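Local coordinates for protein bacterial leucyl aminopeptidase (Legionella pneumophila, PDB 6ESL) that probably removes N-terminal amino acids from peptides as a secreted, zinc-dependent leucyl aminopeptidase of the M28 family linked to nutrient acquisition during infection of amoebas, at residues E22-I34 against L63-S76. Residues are numbered along the deposited sequence; the frame is centred on the assembly and turned at random.
Unlike the reference sequence in segment 63-76: Lys66 (reference Gln).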
loop_
_atom_site.group_PDB
_atom_site.type_symbol
_atom_site.label_atom_id
_atom_site.label_comp_id
_atom_site.label_asym_id
_atom_site.label_seq_id
_atom_site.Cartn_x
_atom_site.Cartn_y
_atom_site.Cartn_z
ATOM N N GLU B 22 3.008 -33.705 11.753
ATOM C CA GLU B 22 3.313 -32.302 11.564
ATOM C C GLU B 22 2.195 -31.426 12.090
ATOM O O GLU B 22 1.052 -31.840 12.193
ATOM C CB GLU B 22 3.602 -31.984 10.077
ATOM C CG GLU B 22 4.634 -32.898 9.422
ATOM C CD GLU B 22 5.109 -32.457 8.037
ATOM O OE1 GLU B 22 4.756 -33.163 7.100
ATOM O OE2 GLU B 22 5.892 -31.520 7.956
ATOM N N GLN B 23 2.554 -30.272 12.537
ATOM C CA GLN B 23 1.637 -29.288 12.981
ATOM C C GLN B 23 1.555 -28.145 11.965
ATOM O O GLN B 23 2.578 -27.485 11.571
ATOM C CB GLN B 23 1.994 -28.755 14.346
ATOM C CG GLN B 23 2.068 -29.941 15.389
ATOM C CD GLN B 23 3.357 -30.790 15.281
ATOM O OE1 GLN B 23 4.439 -30.178 15.191
ATOM N NE2 GLN B 23 3.243 -32.039 15.166
ATOM N N LEU B 24 0.287 -27.860 11.640
ATOM C CA LEU B 24 -0.079 -26.793 10.646
ATOM C C LEU B 24 -0.958 -25.760 11.266
ATOM O O LEU B 24 -1.915 -26.143 11.993
ATOM C CB LEU B 24 -0.797 -27.453 9.511
ATOM C CG LEU B 24 -0.117 -28.641 8.873
ATOM C CD1 LEU B 24 -0.947 -29.183 7.749
ATOM C CD2 LEU B 24 1.283 -28.223 8.403
ATOM N N GLN B 25 -0.658 -24.496 10.992
ATOM C CA GLN B 25 -1.514 -23.377 11.320
ATOM C C GLN B 25 -2.419 -23.126 10.111
ATOM O O GLN B 25 -1.893 -22.892 9.017
ATOM C CB GLN B 25 -0.813 -22.129 11.724
ATOM C CG GLN B 25 -1.731 -21.051 12.256
ATOM C CD GLN B 25 -0.989 -19.889 12.963
ATOM O OE1 GLN B 25 -1.402 -18.726 12.886
ATOM N NE2 GLN B 25 0.144 -20.205 13.583
ATOM N N VAL B 26 -3.742 -23.279 10.341
ATOM C CA VAL B 26 -4.737 -23.282 9.299
ATOM C C VAL B 26 -5.795 -22.178 9.565
ATOM O O VAL B 26 -6.365 -22.104 10.693
ATOM C CB VAL B 26 -5.343 -24.661 9.235
ATOM C CG1 VAL B 26 -6.266 -24.831 8.047
ATOM C CG2 VAL B 26 -4.272 -25.735 9.073
ATOM N N PRO B 27 -6.108 -21.372 8.556
ATOM C CA PRO B 27 -7.280 -20.457 8.698
ATOM C C PRO B 27 -8.572 -21.184 8.972
ATOM O O PRO B 27 -8.821 -22.312 8.468
ATOM C CB PRO B 27 -7.372 -19.771 7.297
ATOM C CG PRO B 27 -6.067 -20.093 6.635
ATOM C CD PRO B 27 -5.543 -21.350 7.193
ATOM N N GLN B 28 -9.428 -20.565 9.795
ATOM C CA GLN B 28 -10.780 -21.200 10.094
ATOM C C GLN B 28 -11.557 -21.670 8.853
ATOM O O GLN B 28 -12.117 -22.779 8.857
ATOM C CB GLN B 28 -11.690 -20.292 10.967
ATOM C CG GLN B 28 -11.197 -20.143 12.397
ATOM C CD GLN B 28 -11.422 -21.357 13.322
ATOM O OE1 GLN B 28 -11.932 -22.417 12.901
ATOM N NE2 GLN B 28 -11.020 -21.194 14.577
ATOM N N CYS B 29 -11.496 -20.864 7.804
ATOM C CA CYS B 29 -12.270 -21.153 6.599
ATOM C C CYS B 29 -11.835 -22.459 5.993
ATOM O O CYS B 29 -12.636 -23.229 5.597
ATOM C CB CYS B 29 -12.136 -20.040 5.577
ATOM S SG CYS B 29 -10.447 -19.617 4.989
ATOM N N LEU B 30 -10.513 -22.708 5.958
ATOM C CA LEU B 30 -9.994 -24.013 5.489
ATOM C C LEU B 30 -10.176 -25.124 6.497
ATOM O O LEU B 30 -10.539 -26.283 6.146
ATOM C CB LEU B 30 -8.510 -23.817 5.139
ATOM C CG LEU B 30 -7.760 -25.065 4.604
ATOM C CD1 LEU B 30 -8.436 -25.770 3.413
ATOM C CD2 LEU B 30 -6.414 -24.597 4.217
ATOM N N ALA B 31 -9.918 -24.818 7.768
ATOM C CA ALA B 31 -10.071 -25.818 8.851
ATOM C C ALA B 31 -11.448 -26.445 8.840
ATOM O O ALA B 31 -11.582 -27.651 9.052
ATOM C CB ALA B 31 -9.787 -25.198 10.221
ATOM N N ALA B 32 -12.486 -25.635 8.548
ATOM C CA ALA B 32 -13.838 -26.159 8.492
ATOM C C ALA B 32 -14.035 -27.299 7.464
ATOM O O ALA B 32 -14.894 -28.107 7.665
ATOM C CB ALA B 32 -14.845 -25.036 8.258
ATOM N N LYS B 33 -13.235 -27.361 6.403
ATOM C CA LYS B 33 -13.419 -28.337 5.348
ATOM C C LYS B 33 -12.510 -29.552 5.467
ATOM O O LYS B 33 -12.636 -30.473 4.688
ATOM C CB LYS B 33 -13.223 -27.685 3.968
ATOM C CG LYS B 33 -14.051 -26.399 3.685
ATOM C CD LYS B 33 -15.566 -26.585 3.467
ATOM C CE LYS B 33 -15.951 -27.344 2.167
ATOM N NZ LYS B 33 -17.336 -27.980 2.142
ATOM N N ILE B 34 -11.630 -29.584 6.466
ATOM C CA ILE B 34 -10.666 -30.695 6.578
ATOM C C ILE B 34 -11.369 -31.944 6.995
ATOM O O ILE B 34 -12.087 -31.933 7.984
ATOM C CB ILE B 34 -9.514 -30.371 7.584
ATOM C CG1 ILE B 34 -8.683 -29.252 7.053
ATOM C CG2 ILE B 34 -8.635 -31.615 7.819
ATOM C CD1 ILE B 34 -7.672 -28.642 8.015
ATOM N N LEU B 63 -6.768 -29.662 -1.045
ATOM C CA LEU B 63 -7.937 -29.070 -0.459
ATOM C C LEU B 63 -7.864 -27.559 -0.449
ATOM O O LEU B 63 -8.837 -26.940 -0.863
ATOM C CB LEU B 63 -8.274 -29.619 0.927
ATOM C CG LEU B 63 -9.525 -29.052 1.596
ATOM C CD1 LEU B 63 -10.763 -29.533 0.851
ATOM C CD2 LEU B 63 -9.591 -29.488 3.097
ATOM N N ALA B 64 -6.753 -26.980 -0.005
ATOM C CA ALA B 64 -6.628 -25.582 0.136
ATOM C C ALA B 64 -6.766 -24.910 -1.257
ATOM O O ALA B 64 -7.276 -23.762 -1.347
ATOM C CB ALA B 64 -5.263 -25.149 0.738
ATOM N N ASP B 65 -6.200 -25.550 -2.280
ATOM C CA ASP B 65 -6.222 -25.013 -3.666
ATOM C C ASP B 65 -7.696 -24.880 -4.083
ATOM O O ASP B 65 -8.092 -23.779 -4.470
ATOM C CB ASP B 65 -5.546 -25.959 -4.657
ATOM C CG ASP B 65 -3.952 -26.015 -4.498
ATOM O OD1 ASP B 65 -3.327 -25.064 -3.913
ATOM O OD2 ASP B 65 -3.371 -27.018 -5.002
ATOM N N LYS B 66 -8.486 -25.925 -3.829
ATOM C CA LYS B 66 -9.892 -25.913 -4.184
ATOM C C LYS B 66 -10.742 -24.973 -3.362
ATOM O O LYS B 66 -11.561 -24.324 -3.902
ATOM C CB LYS B 66 -10.514 -27.307 -4.162
ATOM C CG LYS B 66 -9.879 -28.290 -5.143
ATOM C CD LYS B 66 -10.024 -27.947 -6.647
ATOM C CE LYS B 66 -9.411 -29.044 -7.536
ATOM N NZ LYS B 66 -9.511 -28.738 -9.001
ATOM N N VAL B 67 -10.572 -24.934 -2.056
ATOM C CA VAL B 67 -11.375 -24.106 -1.179
ATOM C C VAL B 67 -11.093 -22.628 -1.405
ATOM O O VAL B 67 -11.997 -21.809 -1.243
ATOM C CB VAL B 67 -11.217 -24.523 0.301
ATOM C CG1 VAL B 67 -11.788 -23.421 1.246
ATOM C CG2 VAL B 67 -11.802 -25.907 0.522
ATOM N N SER B 68 -9.881 -22.278 -1.846
ATOM C CA SER B 68 -9.586 -20.963 -2.299
ATOM C C SER B 68 -9.808 -19.872 -1.250
ATOM O O SER B 68 -10.200 -18.741 -1.610
ATOM C CB SER B 68 -10.441 -20.698 -3.580
ATOM O OG SER B 68 -9.979 -19.565 -4.239
ATOM N N CYS B 69 -9.538 -20.145 0.039
ATOM C CA CYS B 69 -9.565 -19.120 1.052
ATOM C C CYS B 69 -8.216 -18.928 1.800
ATOM O O CYS B 69 -8.124 -18.146 2.753
ATOM C CB CYS B 69 -10.697 -19.495 2.009
ATOM S SG CYS B 69 -10.278 -20.755 3.231
ATOM N N GLY B 70 -7.160 -19.570 1.288
ATOM C CA GLY B 70 -5.807 -19.494 1.887
ATOM C C GLY B 70 -5.181 -20.890 2.046
ATOM O O GLY B 70 -5.863 -21.910 1.951
ATOM N N HIS B 71 -3.905 -20.897 2.308
ATOM C CA HIS B 71 -3.145 -22.115 2.521
ATOM C C HIS B 71 -2.842 -22.217 3.999
ATOM O O HIS B 71 -3.631 -21.783 4.843
ATOM C CB HIS B 71 -1.922 -22.131 1.582
ATOM C CG HIS B 71 -2.325 -22.353 0.165
ATOM N ND1 HIS B 71 -2.312 -23.620 -0.396
ATOM C CD2 HIS B 71 -2.943 -21.521 -0.737
ATOM C CE1 HIS B 71 -2.877 -23.552 -1.593
ATOM N NE2 HIS B 71 -3.288 -22.304 -1.814
ATOM N N PHE B 72 -1.715 -22.841 4.303
ATOM C CA PHE B 72 -1.369 -23.174 5.718
ATOM C C PHE B 72 0.118 -22.892 5.919
ATOM O O PHE B 72 0.887 -22.786 4.960
ATOM C CB PHE B 72 -1.804 -24.544 6.060
ATOM C CG PHE B 72 -1.177 -25.616 5.210
ATOM C CD1 PHE B 72 0.148 -26.035 5.434
ATOM C CD2 PHE B 72 -1.905 -26.283 4.244
ATOM C CE1 PHE B 72 0.735 -27.006 4.676
ATOM C CE2 PHE B 72 -1.314 -27.309 3.484
ATOM C CZ PHE B 72 0.020 -27.616 3.682
ATOM N N VAL B 73 0.481 -22.733 7.207
ATOM C CA VAL B 73 1.895 -22.569 7.576
ATOM C C VAL B 73 2.283 -23.760 8.415
ATOM O O VAL B 73 1.555 -24.138 9.331
ATOM C CB VAL B 73 2.127 -21.223 8.267
ATOM C CG1 VAL B 73 3.589 -21.145 8.795
ATOM C CG2 VAL B 73 1.868 -20.086 7.300
ATOM N N ASN B 74 3.363 -24.429 8.051
ATOM C CA ASN B 74 3.928 -25.542 8.829
ATOM C C ASN B 74 4.622 -24.980 10.043
ATOM O O ASN B 74 5.579 -24.226 9.933
ATOM C CB ASN B 74 4.878 -26.368 7.970
ATOM C CG ASN B 74 5.129 -27.720 8.511
ATOM O OD1 ASN B 74 5.380 -27.808 9.707
ATOM N ND2 ASN B 74 5.008 -28.776 7.729
ATOM N N VAL B 75 4.073 -25.258 11.229
ATOM C CA VAL B 75 4.653 -24.691 12.499
ATOM C C VAL B 75 5.402 -25.786 13.304
ATOM O O VAL B 75 5.720 -25.585 14.461
ATOM C CB VAL B 75 3.589 -23.944 13.351
ATOM C CG1 VAL B 75 3.086 -22.745 12.600
ATOM C CG2 VAL B 75 2.463 -24.904 13.834
ATOM N N SER B 76 5.633 -26.943 12.735
ATOM C CA SER B 76 6.275 -28.010 13.447
ATOM C C SER B 76 7.623 -27.582 14.044
ATOM O O SER B 76 7.932 -27.924 15.220
ATOM C CB SER B 76 6.538 -29.179 12.554
ATOM O OG SER B 76 5.421 -29.645 11.835
HETATM O O HOH W 1 6.895 -30.442 16.000
#
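Strand 22-27 runs antiparallel to strand 73-74, with Gln25 and Val73 as a hydrogen-bonded pair (Gln25 N to Val73 O 2.8 Å, Val73 N to Gln25 O 3.0 Å) and Leu24 opposite Asn74 as a non-hydrogen-bonded one. Val75 N extends the ladder to Gln23 O. Beyond it a chain of hydrogen bonds runs from backbone to side chain: Gln23 N donates to Ser76 OG at 3.0 Å, and that hydroxyl donates to Asn74 OD1 at 2.8 Å on a lone pair. Asn74 OD1 also accepts from Ser76 N, closing an Asx turn. Asn74 ND2 meets Glu22 OE2 at 2.9 Å from above the carboxylate, 57° out of its plane, and also donates to Arg258 O of the second subunit; these bonds and the two donors on OD1 hold the amide in place. From that subunit, Arg258 also forms a salt bridge with Glu22 OE1, and Tyr186 OH hydrogen-bonds Glu22 OE2.

On the face of Leu24 and Asn74, Leu24 CD1 makes a CH-pi contact over one face of the Phe72 ring, displaced toward the rim, 4.2 Å from the centroid. Leu24 CD2 lies between that rim and Asn74, touching its CA and ND2; Leu60 backs Leu24. Farther along, Leu30 has CG anti to its backbone N (chi1 -179°), which carries its methyls to helix 57-67: CD2 meets Ala64 CB at 3.7 Å and CD1 lies against Leu63. Beside this packing, the disulfide joins Cys29 SG to Cys69 SG at 2.1 Å with a near-perpendicular chi3 of 98°.

The chemistry thus divides by place: at one end Leu30 packs on helix 57-67 while the disulfide links the short helix starting at Gln28 to the loop directly after helix 57-67, whereas the polar network at the other is shared with Arg258 of the second subunit, next in sequence to the zinc ligand Glu257, consistent with a propeptide-like domain docking on its partner's catalytic domain.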